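PDB 1BHE: endo-polygalacturonase from Pectobacterium carotovorum subsp. carotovorum, which hydrolyses alpha-1,4 bonds within polygalacturonic acid chains of plant pectin, so that plant tissue macerates and soft-rots. Local coordinates for residues N277-K282 and S297-K302; K306-D311 and I328-V333; N174-F179 and I192-T197; D2-S7 and S159-L164. All coordinates share one frame; numbering follows the deposited sequence.

Contact 1 (N277-K282 and S297-K302); sequences NGLRIK and SNVVMK
Next to Leu279, which meets Val299 and Met301 inside the fold, stands Arg280 with its flat guanidinium held between two residues of its own segment, Lys282 from the same strand and Asn277 from before the corner. Lys282 CD lies over the centre of one face, 3.5 Å above the plane, and Asn277 ND2 sits toward the rim on the opposite face. ND2 and Arg280 NH1 are both donors and do not bond; ND2 is instead taken up by the backbone oxygen of His251. NH2 forms a salt bridge with Asp224 and NE bonds to Ser254 OG, while Lys282 NZ forms a salt bridge to the same Asp224.

The contact itself is wholly apolar. Leu279 and Val299 reach tip to tip, CD2 of the leucine lying 4.2 Å from CG1 of the valine. Met301 bends at its last torsion (chi3 -123°), which turns the methyl CE to 4.2 Å from Leu279 CG. Having no side chain, Gly278 lets the flexible thioether come directly against the backbone, Met301 SD lying 4.0 Å from Gly278 CA. The chain turns a corner at Gly278 and Leu279; from there side chains alternate, Leu279 and Ile281 inward, Arg280 and Lys282 outward toward Asp224 and the inferred active-site His251. This is the right-handed parallel beta-helix of family 28, whose Arg-Ile-Lys signature is Arg280-Ile281-Lys282.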
loop_
_atom_site.group_PDB
_atom_site.type_symbol
_atom_site.label_atom_id
_atom_site.label_comp_id
_atom_site.label_asym_id
_atom_site.label_seq_id
_atom_site.Cartn_x
_atom_site.Cartn_y
_atom_site.Cartn_z
ATOM N N ASN A 277 -2.887 12.657 7.830
ATOM C CA ASN A 277 -3.830 13.155 6.835
ATOM C C ASN A 277 -4.999 12.161 6.812
ATOM O O ASN A 277 -4.786 10.973 7.080
ATOM C CB ASN A 277 -3.242 13.287 5.440
ATOM C CG ASN A 277 -1.943 14.047 5.350
ATOM O OD1 ASN A 277 -1.859 15.218 5.742
ATOM N ND2 ASN A 277 -0.908 13.395 4.833
ATOM N N GLY A 278 -6.203 12.635 6.517
ATOM C CA GLY A 278 -7.364 11.750 6.487
ATOM C C GLY A 278 -7.610 11.239 5.070
ATOM O O GLY A 278 -7.022 10.247 4.625
ATOM N N LEU A 279 -8.495 11.941 4.375
ATOM C CA LEU A 279 -8.857 11.639 2.997
ATOM C C LEU A 279 -8.095 12.581 2.070
ATOM O O LEU A 279 -8.253 13.803 2.136
ATOM C CB LEU A 279 -10.366 11.785 2.807
ATOM C CG LEU A 279 -11.260 11.079 3.831
ATOM C CD1 LEU A 279 -12.711 11.532 3.672
ATOM C CD2 LEU A 279 -11.161 9.571 3.688
ATOM N N ARG A 280 -7.254 12.017 1.202
ATOM C CA ARG A 280 -6.417 12.856 0.365
ATOM C C ARG A 280 -6.352 12.546 -1.115
ATOM O O ARG A 280 -6.280 11.413 -1.570
ATOM C CB ARG A 280 -4.996 12.761 0.959
ATOM C CG ARG A 280 -3.967 13.645 0.276
ATOM C CD ARG A 280 -2.778 13.834 1.220
ATOM N NE ARG A 280 -1.945 12.626 1.245
ATOM C CZ ARG A 280 -0.650 12.664 1.536
ATOM N NH1 ARG A 280 -0.087 13.836 1.825
ATOM N NH2 ARG A 280 0.073 11.554 1.545
ATOM N N ILE A 281 -6.368 13.617 -1.905
ATOM C CA ILE A 281 -6.180 13.581 -3.343
ATOM C C ILE A 281 -5.040 14.577 -3.608
ATOM O O ILE A 281 -5.192 15.773 -3.345
ATOM C CB ILE A 281 -7.391 13.909 -4.216
ATOM C CG1 ILE A 281 -8.606 13.064 -3.844
ATOM C CG2 ILE A 281 -7.010 13.694 -5.683
ATOM C CD1 ILE A 281 -9.878 13.339 -4.609
ATOM N N LYS A 282 -3.898 14.069 -4.050
ATOM C CA LYS A 282 -2.737 14.922 -4.248
ATOM C C LYS A 282 -2.014 14.683 -5.558
ATOM O O LYS A 282 -1.993 13.571 -6.083
ATOM C CB LYS A 282 -1.753 14.691 -3.084
ATOM C CG LYS A 282 -1.260 13.252 -3.000
ATOM C CD LYS A 282 -0.178 13.101 -1.941
ATOM C CE LYS A 282 0.856 12.062 -2.350
ATOM N NZ LYS A 282 0.661 10.786 -1.600
ATOM N N SER A 297 -17.773 8.026 2.343
ATOM C CA SER A 297 -18.918 8.048 3.251
ATOM C C SER A 297 -18.653 7.284 4.534
ATOM O O SER A 297 -17.923 6.296 4.564
ATOM C CB SER A 297 -20.175 7.496 2.569
ATOM O OG SER A 297 -20.006 6.132 2.233
ATOM N N ASN A 298 -19.260 7.755 5.620
ATOM C CA ASN A 298 -19.141 7.117 6.921
ATOM C C ASN A 298 -17.690 7.008 7.381
ATOM O O ASN A 298 -17.189 5.938 7.731
ATOM C CB ASN A 298 -19.832 5.750 6.916
ATOM C CG ASN A 298 -20.048 5.218 8.315
ATOM O OD1 ASN A 298 -19.816 5.924 9.303
ATOM N ND2 ASN A 298 -20.481 3.975 8.443
ATOM N N VAL A 299 -17.013 8.155 7.382
ATOM C CA VAL A 299 -15.622 8.239 7.813
ATOM C C VAL A 299 -15.555 8.944 9.169
ATOM O O VAL A 299 -16.070 10.059 9.298
ATOM C CB VAL A 299 -14.759 9.009 6.803
ATOM C CG1 VAL A 299 -13.286 8.983 7.204
ATOM C CG2 VAL A 299 -14.908 8.450 5.394
ATOM N N VAL A 300 -14.982 8.303 10.179
ATOM C CA VAL A 300 -14.858 8.899 11.508
ATOM C C VAL A 300 -13.376 9.055 11.856
ATOM O O VAL A 300 -12.647 8.063 11.888
ATOM C CB VAL A 300 -15.557 8.077 12.596
ATOM C CG1 VAL A 300 -15.354 8.695 13.978
ATOM C CG2 VAL A 300 -17.052 7.939 12.320
ATOM N N MET A 301 -12.936 10.289 12.098
ATOM C CA MET A 301 -11.537 10.550 12.408
ATOM C C MET A 301 -11.309 11.116 13.806
ATOM O O MET A 301 -12.080 11.923 14.323
ATOM C CB MET A 301 -10.936 11.527 11.395
ATOM C CG MET A 301 -10.933 11.041 9.956
ATOM S SD MET A 301 -10.564 12.371 8.801
ATOM C CE MET A 301 -11.998 12.320 7.733
ATOM N N LYS A 302 -10.210 10.690 14.414
ATOM C CA LYS A 302 -9.779 11.101 15.738
ATOM C C LYS A 302 -8.271 11.381 15.696
ATOM O O LYS A 302 -7.497 10.543 15.230
ATOM C CB LYS A 302 -10.008 10.029 16.797
ATOM C CG LYS A 302 -11.405 9.532 17.076
ATOM C CD LYS A 302 -11.473 8.748 18.382
ATOM C CE LYS A 302 -11.935 7.315 18.165
ATOM N NZ LYS A 302 -13.313 7.092 18.691
#

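Contact 2 (K306-D311 and I328-V333); sequences KPIVID and ITFKDV
Strands 308-311 and 328-331 run almost exactly antiparallel, at 171°, yet their axes stay 11.3 Å apart. They are opposing walls of the beta-helix rather than partners in a sheet, and side chains fill the gap: Ile308 comes level with Phe330, and Ile310 with Ile328.

Phe330 carries the contact. With CG anti to its carbonyl carbon (chi1 -59°) the ring extends across the interior toward Ile308, which approaches from the other wall. The isoleucine meets it with two branches. Its CD1 lies over one face, 4.2 Å from the ring centroid and 25° off the normal, a CH-pi contact, while its CG2 comes to 3.6 Å from Phe330 CZ. Ile310 instead touches the rim: its CD1 lies near the ring plane, 4.2 Å from Phe330 CE1, and also packs 4.3 Å from Ile328 CG2. Tyr296, on the neighbouring strand 290-302, stacks with Phe330.

A broad flat ring suits a span this wide, and branched isoleucines fit around it. Since everything that meets here is carbon, the grip comes from dispersion and from the exclusion of water, with shape rather than directional bonds setting how the walls fit together.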
loop_
_atom_site.group_PDB
_atom_site.type_symbol
_atom_site.label_atom_id
_atom_site.label_comp_id
_atom_site.label_asym_id
_atom_site.label_seq_id
_atom_site.Cartn_x
_atom_site.Cartn_y
_atom_site.Cartn_z
ATOM N N LYS A 306 -4.904 16.791 9.390
ATOM C CA LYS A 306 -5.462 17.275 8.132
ATOM C C LYS A 306 -6.501 16.287 7.613
ATOM O O LYS A 306 -6.186 15.404 6.813
ATOM C CB LYS A 306 -4.334 17.430 7.104
ATOM C CG LYS A 306 -3.411 18.616 7.307
ATOM C CD LYS A 306 -2.533 18.884 6.095
ATOM C CE LYS A 306 -1.210 19.506 6.511
ATOM N NZ LYS A 306 -0.862 20.689 5.673
ATOM N N PRO A 307 -7.737 16.389 8.095
ATOM C CA PRO A 307 -8.783 15.434 7.793
ATOM C C PRO A 307 -9.132 15.308 6.327
ATOM O O PRO A 307 -9.423 14.205 5.852
ATOM C CB PRO A 307 -9.968 15.873 8.651
ATOM C CG PRO A 307 -9.687 17.280 9.045
ATOM C CD PRO A 307 -8.188 17.404 9.081
ATOM N N ILE A 308 -9.168 16.406 5.584
ATOM C CA ILE A 308 -9.461 16.394 4.160
ATOM C C ILE A 308 -8.374 17.191 3.443
ATOM O O ILE A 308 -8.107 18.342 3.791
ATOM C CB ILE A 308 -10.837 16.957 3.765
ATOM C CG1 ILE A 308 -11.977 16.145 4.376
ATOM C CG2 ILE A 308 -10.981 17.001 2.244
ATOM C CD1 ILE A 308 -13.367 16.698 4.150
ATOM N N VAL A 309 -7.717 16.565 2.473
ATOM C CA VAL A 309 -6.687 17.219 1.687
ATOM C C VAL A 309 -6.909 16.966 0.194
ATOM O O VAL A 309 -6.873 15.832 -0.278
ATOM C CB VAL A 309 -5.244 16.781 2.004
ATOM C CG1 VAL A 309 -4.244 17.497 1.092
ATOM C CG2 VAL A 309 -4.841 17.016 3.452
ATOM N N ILE A 310 -7.120 18.044 -0.551
ATOM C CA ILE A 310 -7.223 18.003 -2.001
ATOM C C ILE A 310 -6.182 19.018 -2.484
ATOM O O ILE A 310 -6.414 20.228 -2.452
ATOM C CB ILE A 310 -8.605 18.290 -2.587
ATOM C CG1 ILE A 310 -9.609 17.206 -2.191
ATOM C CG2 ILE A 310 -8.517 18.405 -4.107
ATOM C CD1 ILE A 310 -11.000 17.361 -2.754
ATOM N N ASP A 311 -5.008 18.523 -2.860
ATOM C CA ASP A 311 -3.917 19.391 -3.269
ATOM C C ASP A 311 -3.350 19.064 -4.638
ATOM O O ASP A 311 -2.729 18.018 -4.833
ATOM C CB ASP A 311 -2.786 19.308 -2.228
ATOM C CG ASP A 311 -1.904 20.542 -2.257
ATOM O OD1 ASP A 311 -1.861 21.226 -3.299
ATOM O OD2 ASP A 311 -1.260 20.835 -1.227
ATOM N N ILE A 328 -16.426 14.390 -7.069
ATOM C CA ILE A 328 -15.801 14.056 -5.793
ATOM C C ILE A 328 -16.776 14.386 -4.673
ATOM O O ILE A 328 -17.188 15.540 -4.509
ATOM C CB ILE A 328 -14.470 14.810 -5.618
ATOM C CG1 ILE A 328 -13.497 14.478 -6.752
ATOM C CG2 ILE A 328 -13.825 14.489 -4.279
ATOM C CD1 ILE A 328 -12.357 15.456 -6.921
ATOM N N THR A 329 -17.254 13.373 -3.951
ATOM C CA THR A 329 -18.241 13.587 -2.904
ATOM C C THR A 329 -17.817 13.066 -1.539
ATOM O O THR A 329 -17.173 12.027 -1.393
ATOM C CB THR A 329 -19.590 12.919 -3.256
ATOM O OG1 THR A 329 -19.380 11.501 -3.382
ATOM C CG2 THR A 329 -20.172 13.442 -4.556
ATOM N N PHE A 330 -18.192 13.813 -0.506
ATOM C CA PHE A 330 -17.961 13.443 0.881
ATOM C C PHE A 330 -19.321 13.432 1.590
ATOM O O PHE A 330 -20.034 14.433 1.531
ATOM C CB PHE A 330 -17.027 14.389 1.616
ATOM C CG PHE A 330 -15.642 14.582 1.086
ATOM C CD1 PHE A 330 -15.398 15.387 -0.011
ATOM C CD2 PHE A 330 -14.562 13.960 1.698
ATOM C CE1 PHE A 330 -14.119 15.561 -0.502
ATOM C CE2 PHE A 330 -13.278 14.138 1.224
ATOM C CZ PHE A 330 -13.054 14.937 0.123
ATOM N N LYS A 331 -19.668 12.332 2.238
ATOM C CA LYS A 331 -20.941 12.217 2.932
ATOM C C LYS A 331 -20.793 11.558 4.294
ATOM O O LYS A 331 -20.182 10.494 4.436
ATOM C CB LYS A 331 -21.946 11.420 2.089
ATOM C CG LYS A 331 -23.340 11.349 2.690
ATOM C CD LYS A 331 -24.358 10.860 1.673
ATOM C CE LYS A 331 -25.781 11.190 2.094
ATOM N NZ LYS A 331 -26.081 10.726 3.475
ATOM N N ASP A 332 -21.389 12.182 5.321
ATOM C CA ASP A 332 -21.322 11.653 6.681
ATOM C C ASP A 332 -19.867 11.422 7.100
ATOM O O ASP A 332 -19.455 10.303 7.409
ATOM C CB ASP A 332 -22.107 10.337 6.783
ATOM C CG ASP A 332 -23.603 10.552 6.650
ATOM O OD1 ASP A 332 -24.093 11.610 7.099
ATOM O OD2 ASP A 332 -24.286 9.665 6.096
ATOM N N VAL A 333 -19.092 12.499 7.107
ATOM C CA VAL A 333 -17.685 12.459 7.500
ATOM C C VAL A 333 -17.508 13.312 8.759
ATOM O O VAL A 333 -17.868 14.492 8.751
ATOM C CB VAL A 333 -16.766 12.960 6.378
ATOM C CG1 VAL A 333 -15.332 13.147 6.854
ATOM C CG2 VAL A 333 -16.782 12.002 5.188
#

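Contact 3 (N174-F179 and I192-T197); sequences NFHVVF and IKTPST
His176 reaches across to Ile192 and Thr194, and its imidazole is engaged nearly atom by atom. From CB the side chain sets out toward the other segment, with CG anti to the carbonyl carbon (chi1 -68°). CG already lies under the methyl CG2 of Ile192, which is 3.9 Å away. That methyl is centred over one ring face, 3.6 Å from the centroid and only 14° off the normal, a close CH-pi contact. Along one side of the ring CD2 meets the same methyl; on the other, ND1 is hydrogen-bonded to the backbone oxygen of Asp202. CE1 faces the threonine, 3.7 Å from Thr194 CB, which lies in the ring plane at the edge.

At the tip, NE2 and Thr194 OG1 are hydrogen-bonded at 2.8 Å, somewhat bent at 141°. The hydroxyl also accepts from the backbone N of Ser172, so Thr194 ties together the histidine and the loop that leads into its own segment. Bonds at both nitrogens, together with the methyl on the face, fix the rotation of the ring. Histidine suits this buried place because a flat aromatic face can take a methyl while two polar edge atoms find partners. Asp202 closes the Asn-Thr-Asp signature of family 28 polygalacturonases, so His176 probably acts as a second-shell residue, holding that segment in position beside the active-site cleft of the parallel beta-helix.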
loop_
_atom_site.group_PDB
_atom_site.type_symbol
_atom_site.label_atom_id
_atom_site.label_comp_id
_atom_site.label_asym_id
_atom_site.label_seq_id
_atom_site.Cartn_x
_atom_site.Cartn_y
_atom_site.Cartn_z
ATOM N N ASN A 174 10.273 -1.152 2.541
ATOM C CA ASN A 174 9.721 -0.212 1.564
ATOM C C ASN A 174 8.200 -0.366 1.579
ATOM O O ASN A 174 7.662 -0.644 2.661
ATOM C CB ASN A 174 10.343 -0.501 0.212
ATOM C CG ASN A 174 10.233 0.518 -0.888
ATOM O OD1 ASN A 174 9.144 0.872 -1.336
ATOM N ND2 ASN A 174 11.381 0.991 -1.383
ATOM N N PHE A 175 7.506 -0.149 0.471
ATOM C CA PHE A 175 6.049 -0.325 0.478
ATOM C C PHE A 175 5.705 -1.754 0.895
ATOM O O PHE A 175 6.454 -2.670 0.569
ATOM C CB PHE A 175 5.473 0.000 -0.900
ATOM C CG PHE A 175 5.665 1.414 -1.380
ATOM C CD1 PHE A 175 6.282 2.389 -0.616
ATOM C CD2 PHE A 175 5.189 1.766 -2.639
ATOM C CE1 PHE A 175 6.442 3.676 -1.091
ATOM C CE2 PHE A 175 5.337 3.055 -3.114
ATOM C CZ PHE A 175 5.965 4.014 -2.344
ATOM N N HIS A 176 4.590 -1.940 1.599
ATOM C CA HIS A 176 4.196 -3.269 2.048
ATOM C C HIS A 176 3.615 -4.111 0.915
ATOM O O HIS A 176 4.034 -5.248 0.696
ATOM C CB HIS A 176 3.164 -3.195 3.182
ATOM C CG HIS A 176 3.688 -2.637 4.470
ATOM N ND1 HIS A 176 3.995 -1.308 4.639
ATOM C CD2 HIS A 176 3.941 -3.243 5.657
ATOM C CE1 HIS A 176 4.425 -1.110 5.880
ATOM N NE2 HIS A 176 4.406 -2.264 6.522
ATOM N N VAL A 177 2.574 -3.588 0.265
ATOM C CA VAL A 177 1.881 -4.304 -0.801
ATOM C C VAL A 177 1.665 -3.398 -2.013
ATOM O O VAL A 177 1.134 -2.290 -1.907
ATOM C CB VAL A 177 0.491 -4.832 -0.384
ATOM C CG1 VAL A 177 -0.128 -5.671 -1.504
ATOM C CG2 VAL A 177 0.500 -5.656 0.893
ATOM N N VAL A 178 2.071 -3.880 -3.184
ATOM C CA VAL A 178 1.911 -3.164 -4.441
ATOM C C VAL A 178 1.219 -4.096 -5.441
ATOM O O VAL A 178 1.641 -5.237 -5.608
ATOM C CB VAL A 178 3.250 -2.692 -5.046
ATOM C CG1 VAL A 178 3.050 -2.132 -6.455
ATOM C CG2 VAL A 178 3.933 -1.647 -4.169
ATOM N N PHE A 179 0.155 -3.610 -6.061
ATOM C CA PHE A 179 -0.592 -4.367 -7.061
ATOM C C PHE A 179 -0.534 -3.561 -8.365
ATOM O O PHE A 179 -1.293 -2.593 -8.510
ATOM C CB PHE A 179 -2.040 -4.588 -6.629
ATOM C CG PHE A 179 -2.823 -5.494 -7.540
ATOM C CD1 PHE A 179 -2.557 -6.854 -7.590
ATOM C CD2 PHE A 179 -3.827 -4.984 -8.348
ATOM C CE1 PHE A 179 -3.275 -7.690 -8.434
ATOM C CE2 PHE A 179 -4.547 -5.813 -9.186
ATOM C CZ PHE A 179 -4.272 -7.167 -9.233
ATOM N N ILE A 192 -1.496 -4.406 8.869
ATOM C CA ILE A 192 -0.204 -3.821 8.526
ATOM C C ILE A 192 0.253 -2.976 9.722
ATOM O O ILE A 192 -0.504 -2.112 10.179
ATOM C CB ILE A 192 -0.242 -2.957 7.255
ATOM C CG1 ILE A 192 -0.229 -3.855 6.013
ATOM C CG2 ILE A 192 0.929 -1.977 7.166
ATOM C CD1 ILE A 192 -0.765 -3.175 4.767
ATOM N N LYS A 193 1.464 -3.232 10.211
ATOM C CA LYS A 193 1.977 -2.474 11.347
ATOM C C LYS A 193 3.473 -2.209 11.204
ATOM O O LYS A 193 4.320 -3.097 11.270
ATOM C CB LYS A 193 1.681 -3.164 12.674
ATOM C CG LYS A 193 2.064 -2.380 13.915
ATOM C CD LYS A 193 1.403 -1.010 14.005
ATOM C CE LYS A 193 1.869 -0.297 15.273
ATOM N NZ LYS A 193 1.088 0.940 15.544
ATOM N N THR A 194 3.777 -0.941 11.009
ATOM C CA THR A 194 5.127 -0.416 10.838
ATOM C C THR A 194 5.173 0.938 11.531
ATOM O O THR A 194 4.184 1.670 11.535
ATOM C CB THR A 194 5.459 -0.319 9.338
ATOM O OG1 THR A 194 5.796 -1.641 8.868
ATOM C CG2 THR A 194 6.622 0.595 9.019
ATOM N N PRO A 195 6.272 1.251 12.201
ATOM C CA PRO A 195 6.401 2.491 12.946
ATOM C C PRO A 195 6.072 3.723 12.131
ATOM O O PRO A 195 6.455 3.894 10.971
ATOM C CB PRO A 195 7.847 2.490 13.423
ATOM C CG PRO A 195 8.249 1.054 13.440
ATOM C CD PRO A 195 7.486 0.403 12.311
ATOM N N SER A 196 5.447 4.713 12.777
ATOM C CA SER A 196 5.048 5.962 12.154
ATOM C C SER A 196 6.197 6.825 11.657
ATOM O O SER A 196 6.013 7.694 10.800
ATOM C CB SER A 196 4.222 6.773 13.172
ATOM O OG SER A 196 5.087 7.255 14.189
ATOM N N THR A 197 7.408 6.603 12.148
ATOM C CA THR A 197 8.587 7.349 11.754
ATOM C C THR A 197 9.334 6.735 10.579
ATOM O O THR A 197 10.281 7.347 10.078
ATOM C CB THR A 197 9.559 7.439 12.959
ATOM O OG1 THR A 197 9.707 6.106 13.471
ATOM C CG2 THR A 197 8.975 8.334 14.038
#

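Contact 4 (D2-S7 and S159-L164); sequences DSRTVS and SKNFTL
Arg4 lies in an irregular N-terminal stretch and Asn161 at a one-residue corner before strand 162-164, their CA atoms 9.9 Å apart, so the arginine side chain bridges most of the distance. It bends at chi3 (-58°), folding the guanidinium back beside Asp2. There NE and NH2 grip the carboxylate side-on: Arg4 NH2 is 2.8 Å from Asp2 OD2 and Arg4 NE 3.1 Å from Asp2 OD1, both on syn lone pairs and almost in the guanidinium plane. Asp2 OD1 also accepts from the backbone N of Arg4 at 3.0 Å, closing an Asx turn.

The remaining nitrogen points across the contact. Arg4 NH1 donates to Asn161 OD1 at 3.1 Å, a bent bond (141°) that meets the oxygen from above the amide plane, although the two flat groups lie only 19° apart. NH1 also donates to a water, which in turn donates a hydrogen bond to Phe162 O, 2.9 Å from the water oxygen. Long and rich in donors, arginine suits this double task, while asparagine readily takes the left-handed backbone of a tight corner. Thr186 and Thr213 add bonds to Arg4 and Asp2; though lattice contacts may also influence its position, the tail is thus fastened along the outer wall of the parallel beta-helix.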
loop_
_atom_site.group_PDB
_atom_site.type_symbol
_atom_site.label_atom_id
_atom_site.label_comp_id
_atom_site.label_asym_id
_atom_site.label_seq_id
_atom_site.Cartn_x
_atom_site.Cartn_y
_atom_site.Cartn_z
ATOM N N ASP A 2 -15.402 -1.714 -6.579
ATOM C CA ASP A 2 -14.881 -2.861 -7.335
ATOM C C ASP A 2 -16.014 -3.391 -8.205
ATOM O O ASP A 2 -17.149 -3.428 -7.715
ATOM C CB ASP A 2 -14.417 -3.886 -6.305
ATOM C CG ASP A 2 -13.649 -5.085 -6.797
ATOM O OD1 ASP A 2 -13.792 -5.475 -7.971
ATOM O OD2 ASP A 2 -12.897 -5.671 -5.978
ATOM N N SER A 3 -15.754 -3.775 -9.451
ATOM C CA SER A 3 -16.841 -4.218 -10.324
ATOM C C SER A 3 -17.177 -5.688 -10.103
ATOM O O SER A 3 -18.213 -6.182 -10.560
ATOM C CB SER A 3 -16.530 -3.961 -11.794
ATOM O OG SER A 3 -15.574 -4.870 -12.307
ATOM N N ARG A 4 -16.303 -6.392 -9.398
ATOM C CA ARG A 4 -16.498 -7.800 -9.115
ATOM C C ARG A 4 -17.387 -8.018 -7.892
ATOM O O ARG A 4 -17.472 -7.146 -7.030
ATOM C CB ARG A 4 -15.153 -8.474 -8.794
ATOM C CG ARG A 4 -14.081 -8.338 -9.865
ATOM C CD ARG A 4 -12.757 -8.883 -9.335
ATOM N NE ARG A 4 -12.352 -8.167 -8.124
ATOM C CZ ARG A 4 -11.475 -8.628 -7.238
ATOM N NH1 ARG A 4 -10.887 -9.800 -7.411
ATOM N NH2 ARG A 4 -11.175 -7.908 -6.167
ATOM N N THR A 5 -17.952 -9.219 -7.798
ATOM C CA THR A 5 -18.635 -9.603 -6.564
ATOM C C THR A 5 -17.537 -10.178 -5.671
ATOM O O THR A 5 -16.759 -11.020 -6.118
ATOM C CB THR A 5 -19.749 -10.634 -6.749
ATOM O OG1 THR A 5 -19.312 -11.690 -7.610
ATOM C CG2 THR A 5 -20.956 -9.959 -7.373
ATOM N N VAL A 6 -17.356 -9.600 -4.492
ATOM C CA VAL A 6 -16.282 -10.006 -3.596
ATOM C C VAL A 6 -16.836 -10.442 -2.241
ATOM O O VAL A 6 -17.449 -9.631 -1.546
ATOM C CB VAL A 6 -15.255 -8.878 -3.372
ATOM C CG1 VAL A 6 -14.150 -9.343 -2.427
ATOM C CG2 VAL A 6 -14.640 -8.410 -4.688
ATOM N N SER A 7 -16.572 -11.687 -1.877
ATOM C CA SER A 7 -17.011 -12.189 -0.569
ATOM C C SER A 7 -15.775 -12.679 0.179
ATOM O O SER A 7 -14.698 -12.700 -0.428
ATOM C CB SER A 7 -18.086 -13.259 -0.707
ATOM O OG SER A 7 -17.623 -14.368 -1.448
ATOM N N SER A 159 -1.176 -9.331 -12.771
ATOM C CA SER A 159 -1.868 -10.508 -12.255
ATOM C C SER A 159 -3.372 -10.301 -12.211
ATOM O O SER A 159 -3.892 -9.185 -12.284
ATOM C CB SER A 159 -1.297 -10.838 -10.870
ATOM O OG SER A 159 0.041 -11.310 -10.980
ATOM N N LYS A 160 -4.074 -11.410 -12.105
ATOM C CA LYS A 160 -5.514 -11.493 -12.063
ATOM C C LYS A 160 -6.014 -12.176 -10.797
ATOM O O LYS A 160 -5.547 -13.264 -10.467
ATOM C CB LYS A 160 -5.988 -12.347 -13.255
ATOM C CG LYS A 160 -7.463 -12.179 -13.596
ATOM C CD LYS A 160 -7.625 -11.522 -14.965
ATOM C CE LYS A 160 -7.190 -12.446 -16.093
ATOM N NZ LYS A 160 -7.634 -11.952 -17.430
ATOM N N ASN A 161 -6.994 -11.557 -10.151
ATOM C CA ASN A 161 -7.623 -12.125 -8.965
ATOM C C ASN A 161 -6.663 -12.696 -7.933
ATOM O O ASN A 161 -6.630 -13.881 -7.595
ATOM C CB ASN A 161 -8.695 -13.129 -9.417
ATOM C CG ASN A 161 -9.836 -12.449 -10.155
ATOM O OD1 ASN A 161 -10.114 -11.250 -10.003
ATOM N ND2 ASN A 161 -10.545 -13.209 -10.988
ATOM N N PHE A 162 -5.851 -11.803 -7.364
ATOM C CA PHE A 162 -4.884 -12.114 -6.321
ATOM C C PHE A 162 -5.569 -11.897 -4.969
ATOM O O PHE A 162 -6.351 -10.949 -4.845
ATOM C CB PHE A 162 -3.652 -11.201 -6.417
ATOM C CG PHE A 162 -2.527 -11.612 -5.502
ATOM C CD1 PHE A 162 -2.481 -11.191 -4.185
ATOM C CD2 PHE A 162 -1.528 -12.447 -5.961
ATOM C CE1 PHE A 162 -1.454 -11.596 -3.345
ATOM C CE2 PHE A 162 -0.505 -12.865 -5.129
ATOM C CZ PHE A 162 -0.462 -12.439 -3.817
ATOM N N THR A 163 -5.287 -12.731 -3.981
ATOM C CA THR A 163 -5.916 -12.618 -2.670
ATOM C C THR A 163 -4.881 -12.445 -1.558
ATOM O O THR A 163 -3.885 -13.159 -1.536
ATOM C CB THR A 163 -6.735 -13.894 -2.346
ATOM O OG1 THR A 163 -7.803 -14.017 -3.292
ATOM C CG2 THR A 163 -7.318 -13.829 -0.935
ATOM N N LEU A 164 -5.129 -11.528 -0.643
ATOM C CA LEU A 164 -4.312 -11.287 0.538
ATOM C C LEU A 164 -5.278 -11.402 1.732
ATOM O O LEU A 164 -6.130 -10.519 1.859
ATOM C CB LEU A 164 -3.742 -9.881 0.534
ATOM C CG LEU A 164 -2.325 -9.553 0.955
ATOM C CD1 LEU A 164 -2.235 -8.153 1.563
ATOM C CD2 LEU A 164 -1.665 -10.580 1.855
HETATM O O HOH W 1 -8.995 -11.346 -5.836
#

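Overall arrangement
The four contacts fall into two touching pairs on one parallel beta-helix. Contacts 1 and 2 are neighbours toward the C-terminal end, their centres 6 Å apart: the strands pair, Gly278 N lying 2.8 Å from Lys306 O, and Met301 CE packs 3.5 Å from Val333 CG1. Contact 3 is nearer the middle, 19 Å from contact 1 between centres. Contacts 1 and 3 approach the active site from different coils, Gly278 about 9 Å from the side chain of His251, the inferred active-site histidine, and the side chains of His176 and Asp223, the predicted proton donor, about 8 Å apart. Contact 4, away from the site, touches contact 3 where Val177 CG2 meets Leu164 CD1 at 3.8 Å.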